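Local atomic coordinates of laccase (Botrytis aclada, PDB entry 3SQR), a protein that oxidises phenolic substrates with its copper centres while reducing dioxygen to water, and probably takes part in the breakdown of lignin and the detoxification of lignin-derived products. Residues 286-291 and 295-300; 301-306 and 311-316. One frame throughout, in Å; residues are numbered along the deposited sequence.

Contact 1. Residues 286-291 and 295-300. With MAN (alpha-D-mannopyranose), chain L.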
# COMPACT_ATOMS: atom_id res chain seq x y z
N THR A 286 -15.62 -2.97 14.07
CA THR A 286 -16.30 -1.79 13.57
C THR A 286 -15.32 -1.04 12.65
O THR A 286 -14.35 -0.46 13.11
CB THR A 286 -16.75 -0.91 14.65
OG1 THR A 286 -17.72 -1.61 15.44
CG2 THR A 286 -17.43 0.32 14.08
N VAL A 287 -15.60 -1.10 11.38
CA VAL A 287 -14.73 -0.54 10.36
C VAL A 287 -14.98 0.98 10.29
O VAL A 287 -16.11 1.43 10.04
CB VAL A 287 -14.94 -1.19 9.05
CG1 VAL A 287 -13.74 -0.77 8.03
CG2 VAL A 287 -15.02 -2.70 9.10
N ILE A 288 -13.93 1.76 10.52
CA ILE A 288 -14.05 3.21 10.57
C ILE A 288 -13.27 4.00 9.54
O ILE A 288 -13.43 5.20 9.45
CB ILE A 288 -13.77 3.78 11.96
CG1 ILE A 288 -12.36 3.49 12.49
CG2 ILE A 288 -14.81 3.18 13.00
CD1 ILE A 288 -11.90 4.54 13.44
N ALA A 289 -12.41 3.34 8.76
CA ALA A 289 -11.73 4.02 7.68
C ALA A 289 -11.27 2.99 6.75
O ALA A 289 -10.99 1.85 7.12
CB ALA A 289 -10.52 4.84 8.18
N ASN A 290 -11.20 3.41 5.49
CA ASN A 290 -10.53 2.65 4.52
C ASN A 290 -9.41 3.47 3.91
O ASN A 290 -9.58 4.63 3.64
CB ASN A 290 -11.48 2.04 3.49
CG ASN A 290 -12.29 3.04 2.64
OD1 ASN A 290 -11.97 4.25 2.45
ND2 ASN A 290 -13.31 2.49 2.04
N ASP A 291 -8.25 2.85 3.78
CA ASP A 291 -7.08 3.61 3.42
C ASP A 291 -7.01 4.91 4.23
O ASP A 291 -7.02 4.82 5.43
CB ASP A 291 -7.09 3.79 1.90
CG ASP A 291 -7.07 2.45 1.16
OD1 ASP A 291 -6.92 1.37 1.80
OD2 ASP A 291 -7.19 2.46 -0.10
N ILE A 295 -14.78 6.39 7.03
CA ILE A 295 -16.04 5.93 6.49
C ILE A 295 -17.07 5.90 7.61
O ILE A 295 -16.74 5.90 8.76
CB ILE A 295 -15.96 4.53 5.82
CG1 ILE A 295 -15.54 3.44 6.80
CG2 ILE A 295 -14.92 4.55 4.61
CD1 ILE A 295 -15.76 1.97 6.27
N VAL A 296 -18.33 5.93 7.20
CA VAL A 296 -19.42 5.67 8.14
C VAL A 296 -19.19 4.29 8.74
O VAL A 296 -19.11 3.32 8.00
CB VAL A 296 -20.75 5.74 7.39
CG1 VAL A 296 -21.96 5.42 8.38
CG2 VAL A 296 -20.85 7.08 6.82
N PRO A 297 -19.16 4.19 10.07
CA PRO A 297 -18.84 2.88 10.64
C PRO A 297 -19.83 1.77 10.26
O PRO A 297 -21.04 2.01 10.19
CB PRO A 297 -18.87 3.14 12.13
CG PRO A 297 -18.57 4.63 12.27
CD PRO A 297 -19.21 5.25 11.09
N TYR A 298 -19.31 0.57 10.01
CA TYR A 298 -20.09 -0.62 9.83
C TYR A 298 -19.40 -1.77 10.55
O TYR A 298 -18.19 -1.74 10.84
CB TYR A 298 -20.36 -0.93 8.38
CG TYR A 298 -19.20 -1.57 7.62
CD1 TYR A 298 -18.22 -0.78 7.06
CD2 TYR A 298 -19.11 -2.93 7.46
CE1 TYR A 298 -17.18 -1.34 6.35
CE2 TYR A 298 -18.07 -3.52 6.74
CZ TYR A 298 -17.12 -2.67 6.17
OH TYR A 298 -16.07 -3.17 5.45
N THR A 299 -20.21 -2.75 10.92
CA THR A 299 -19.67 -3.88 11.66
C THR A 299 -19.56 -5.09 10.75
O THR A 299 -20.36 -5.32 9.83
CB THR A 299 -20.53 -4.20 12.90
OG1 THR A 299 -21.89 -4.35 12.50
CG2 THR A 299 -20.42 -3.12 13.92
N THR A 300 -18.52 -5.86 10.99
CA THR A 300 -18.25 -7.02 10.21
C THR A 300 -17.50 -8.01 11.09
O THR A 300 -16.78 -7.60 11.99
CB THR A 300 -17.45 -6.68 8.91
OG1 THR A 300 -17.43 -7.83 8.10
CG2 THR A 300 -15.98 -6.19 9.27
C1 MAN L . -21.21 -3.47 4.54
C2 MAN L . -21.41 -4.95 4.85
C3 MAN L . -22.17 -5.65 3.74
C4 MAN L . -23.48 -4.91 3.46
C5 MAN L . -23.17 -3.44 3.15
C6 MAN L . -24.47 -2.65 2.95
O2 MAN L . -22.07 -5.04 6.10
O3 MAN L . -22.33 -7.03 4.08
O4 MAN L . -24.10 -5.48 2.35
O5 MAN L . -22.45 -2.84 4.22
O6 MAN L . -25.19 -2.70 4.18
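Val287 runs alongside Tyr298, both leaving the same face of the sheet, with the valine set against one face of the tyrosine ring. Val287 CG2 makes a CH-pi contact with the Tyr298 ring, 3.9 Å from its centroid and displaced toward the rim, while CB of Val287 comes within 3.5 Å of Tyr298 CE1. Tyr298 CG sits between its own backbone N and carbonyl carbon (chi1 78°), a setting that folds the ring back toward the neighbouring strand. At the ring edge, in plane, lies CD1 of Ile295, which also touches Val287 CG1; on the other flank of the valine, Val287 CG2 meets Thr300 CG2 at 3.6 Å.

The backbones beneath form an antiparallel beta hairpin, strands 285-290 and 293-300, at the margin of the six-stranded sheet in the second cupredoxin-like domain. Val287 and Tyr298 are a hydrogen-bonded pair: Val287 N gives a short bond to Tyr298 O (2.7 Å), whereas the return bond from Tyr298 N to Val287 O is weak. Pro297 CA-H also approaches Val287 O. On its other side strand 285-290 carries a classic bulge, Ile288 and Ala289 sharing Asp312 of strand 310-316 as partner. Within the hairpin, Ile295 N bonds to Ile288 O at 3.0 Å, nearly straight at hydrogen (170°) but from well above the carbonyl plane.

On the opposite face of the hairpin, Thr286 sets CG2 against Pro297 CB at 3.7 Å, and its OG1 lies beside the methyl of Thr299. Asn290 crosses Ile295 at about a right angle, its side chain against Ile295 CG2. The Tyr298 hydroxyl is hydrogen-bonded to Glu371, and a mannose of a protein-linked glycan brings C1 to 3.6 Å from Tyr298 CD2.

Contact 2. Residues 301-306 and 311-316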
# COMPACT_ATOMS: atom_id res chain seq x y z
N ASP A 301 -17.68 -9.29 10.83
CA ASP A 301 -16.92 -10.33 11.53
C ASP A 301 -15.56 -10.62 10.90
O ASP A 301 -14.67 -11.17 11.56
CB ASP A 301 -17.71 -11.66 11.53
CG ASP A 301 -18.92 -11.61 12.43
OD1 ASP A 301 -18.84 -11.00 13.53
OD2 ASP A 301 -19.94 -12.19 12.01
N THR A 302 -15.46 -10.32 9.61
CA THR A 302 -14.21 -10.56 8.88
C THR A 302 -14.00 -9.39 7.95
O THR A 302 -14.94 -8.66 7.64
CB THR A 302 -14.16 -11.87 8.12
OG1 THR A 302 -14.86 -11.74 6.91
CG2 THR A 302 -14.74 -13.03 8.94
N LEU A 303 -12.78 -9.20 7.48
CA LEU A 303 -12.48 -7.95 6.73
C LEU A 303 -11.48 -8.30 5.62
O LEU A 303 -10.30 -8.67 5.89
CB LEU A 303 -11.89 -6.96 7.72
CG LEU A 303 -11.52 -5.55 7.26
CD1 LEU A 303 -12.62 -4.93 6.43
CD2 LEU A 303 -11.15 -4.67 8.44
N LEU A 304 -11.98 -8.22 4.38
CA LEU A 304 -11.24 -8.54 3.19
C LEU A 304 -10.25 -7.40 2.97
O LEU A 304 -10.65 -6.25 3.01
CB LEU A 304 -12.14 -8.70 1.99
CG LEU A 304 -13.08 -9.92 2.02
CD1 LEU A 304 -14.25 -9.72 1.02
CD2 LEU A 304 -12.29 -11.16 1.70
N ILE A 305 -8.98 -7.73 2.77
CA ILE A 305 -7.98 -6.67 2.64
C ILE A 305 -7.02 -7.06 1.56
O ILE A 305 -6.29 -8.09 1.65
CB ILE A 305 -7.15 -6.38 3.92
CG1 ILE A 305 -8.00 -6.29 5.18
CG2 ILE A 305 -6.30 -5.07 3.72
CD1 ILE A 305 -7.19 -6.15 6.47
N GLY A 306 -7.06 -6.30 0.48
CA GLY A 306 -6.05 -6.43 -0.55
C GLY A 306 -4.73 -5.70 -0.33
O GLY A 306 -4.59 -4.94 0.58
N TYR A 311 -7.29 -0.69 6.66
CA TYR A 311 -8.56 -0.43 7.33
C TYR A 311 -8.26 -0.08 8.74
O TYR A 311 -7.39 -0.69 9.40
CB TYR A 311 -9.44 -1.65 7.29
CG TYR A 311 -10.09 -1.90 5.96
CD1 TYR A 311 -11.24 -1.22 5.58
CD2 TYR A 311 -9.52 -2.79 5.06
CE1 TYR A 311 -11.82 -1.47 4.38
CE2 TYR A 311 -10.12 -3.05 3.85
CZ TYR A 311 -11.26 -2.39 3.50
OH TYR A 311 -11.84 -2.64 2.33
N ASP A 312 -9.07 0.82 9.28
CA ASP A 312 -9.01 1.13 10.67
C ASP A 312 -10.32 0.51 11.20
O ASP A 312 -11.39 0.69 10.61
CB ASP A 312 -9.04 2.60 10.99
CG ASP A 312 -7.73 3.29 10.72
OD1 ASP A 312 -7.50 3.51 9.55
OD2 ASP A 312 -6.97 3.63 11.65
N VAL A 313 -10.14 -0.27 12.26
CA VAL A 313 -11.30 -0.86 12.96
C VAL A 313 -11.21 -0.60 14.45
O VAL A 313 -10.18 -0.50 15.05
CB VAL A 313 -11.38 -2.39 12.68
CG1 VAL A 313 -11.41 -2.66 11.16
CG2 VAL A 313 -10.15 -3.11 13.34
N ILE A 314 -12.39 -0.55 15.06
CA ILE A 314 -12.48 -0.39 16.48
C ILE A 314 -13.02 -1.73 16.97
O ILE A 314 -13.98 -2.25 16.39
CB ILE A 314 -13.46 0.68 16.90
CG1 ILE A 314 -13.00 2.05 16.44
CG2 ILE A 314 -13.57 0.74 18.47
CD1 ILE A 314 -11.62 2.43 16.79
N VAL A 315 -12.34 -2.27 17.97
CA VAL A 315 -12.75 -3.58 18.52
C VAL A 315 -12.97 -3.31 20.01
O VAL A 315 -12.06 -2.83 20.72
CB VAL A 315 -11.75 -4.66 18.34
CG1 VAL A 315 -12.40 -5.99 18.86
CG2 VAL A 315 -11.40 -4.85 16.89
N GLU A 316 -14.17 -3.64 20.47
CA GLU A 316 -14.49 -3.59 21.89
C GLU A 316 -14.24 -4.96 22.50
O GLU A 316 -14.67 -5.99 21.94
CB GLU A 316 -15.93 -3.09 22.12
CG GLU A 316 -16.27 -3.04 23.56
CD GLU A 316 -17.61 -2.38 23.77
OE1 GLU A 316 -18.51 -2.64 22.94
OE2 GLU A 316 -17.74 -1.60 24.75
O HOH W 1 -11.02 -4.59 0.90
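Leu303 lays its CD1 methyl over the centre of the Tyr311 ring, 3.8 Å from the centroid and only 3° off the ring normal, an almost ideal CH-pi contact. With Leu303 CG anti to the backbone N (chi1 -177°), the branch reaches across toward strand 310-316, and its second methyl, CD2, touches both Tyr311 CB and Val313 CG1. Leu303 CD2 and Val313 CG1 are pressed together at 3.4 Å, closer than usual for two carbons. Ile305 runs counter to Tyr311, its CG1 meeting CD2 of the ring at 3.8 Å.

Strands 303-305 and 310-316 belong to different sheets of the second cupredoxin-like domain; the axes of segments 303-305 and 311-316 pass 9.9 Å apart, with no direct hydrogen bond between them. This is packing across the core of a Greek-key beta sandwich, where the two layers meet through apolar side chains; Leu267, from strand 262-269, also touches both Leu303 and Ile305.

The hydroxyl of Tyr311 is hydrogen-bonded to Arg499, on strand 498-499 of the third domain, and also gives its proton to a water in the plane of the ring at its edge. This water accepts from Tyr311 OH at 2.6 Å and donates to Leu304 O at 2.7 Å, thereby bridging the layers where the carbonyl and hydroxyl do not bond directly.

How the contacts relate
Along the chain the contacts come in series: contact 1 closes with strand 293-300, and strand 303-305 of contact 2 follows at once. Their centres are 7 Å apart, within one cupredoxin-like domain. Strands 285-290 and 310-316 are neighbours in the six-stranded sheet, joined by probable backbone hydrogen bonds from Ile288 N to Asp312 O and from Ile314 N to Thr286 O, while 303-305 is an outer strand of the facing five-stranded sheet. Thus the chain leaves the hairpin at the sheet margin, crosses to the other layer and returns. Val287 also packs on Tyr311, which makes the apolar interior continuous from the hairpin to the interface between layers.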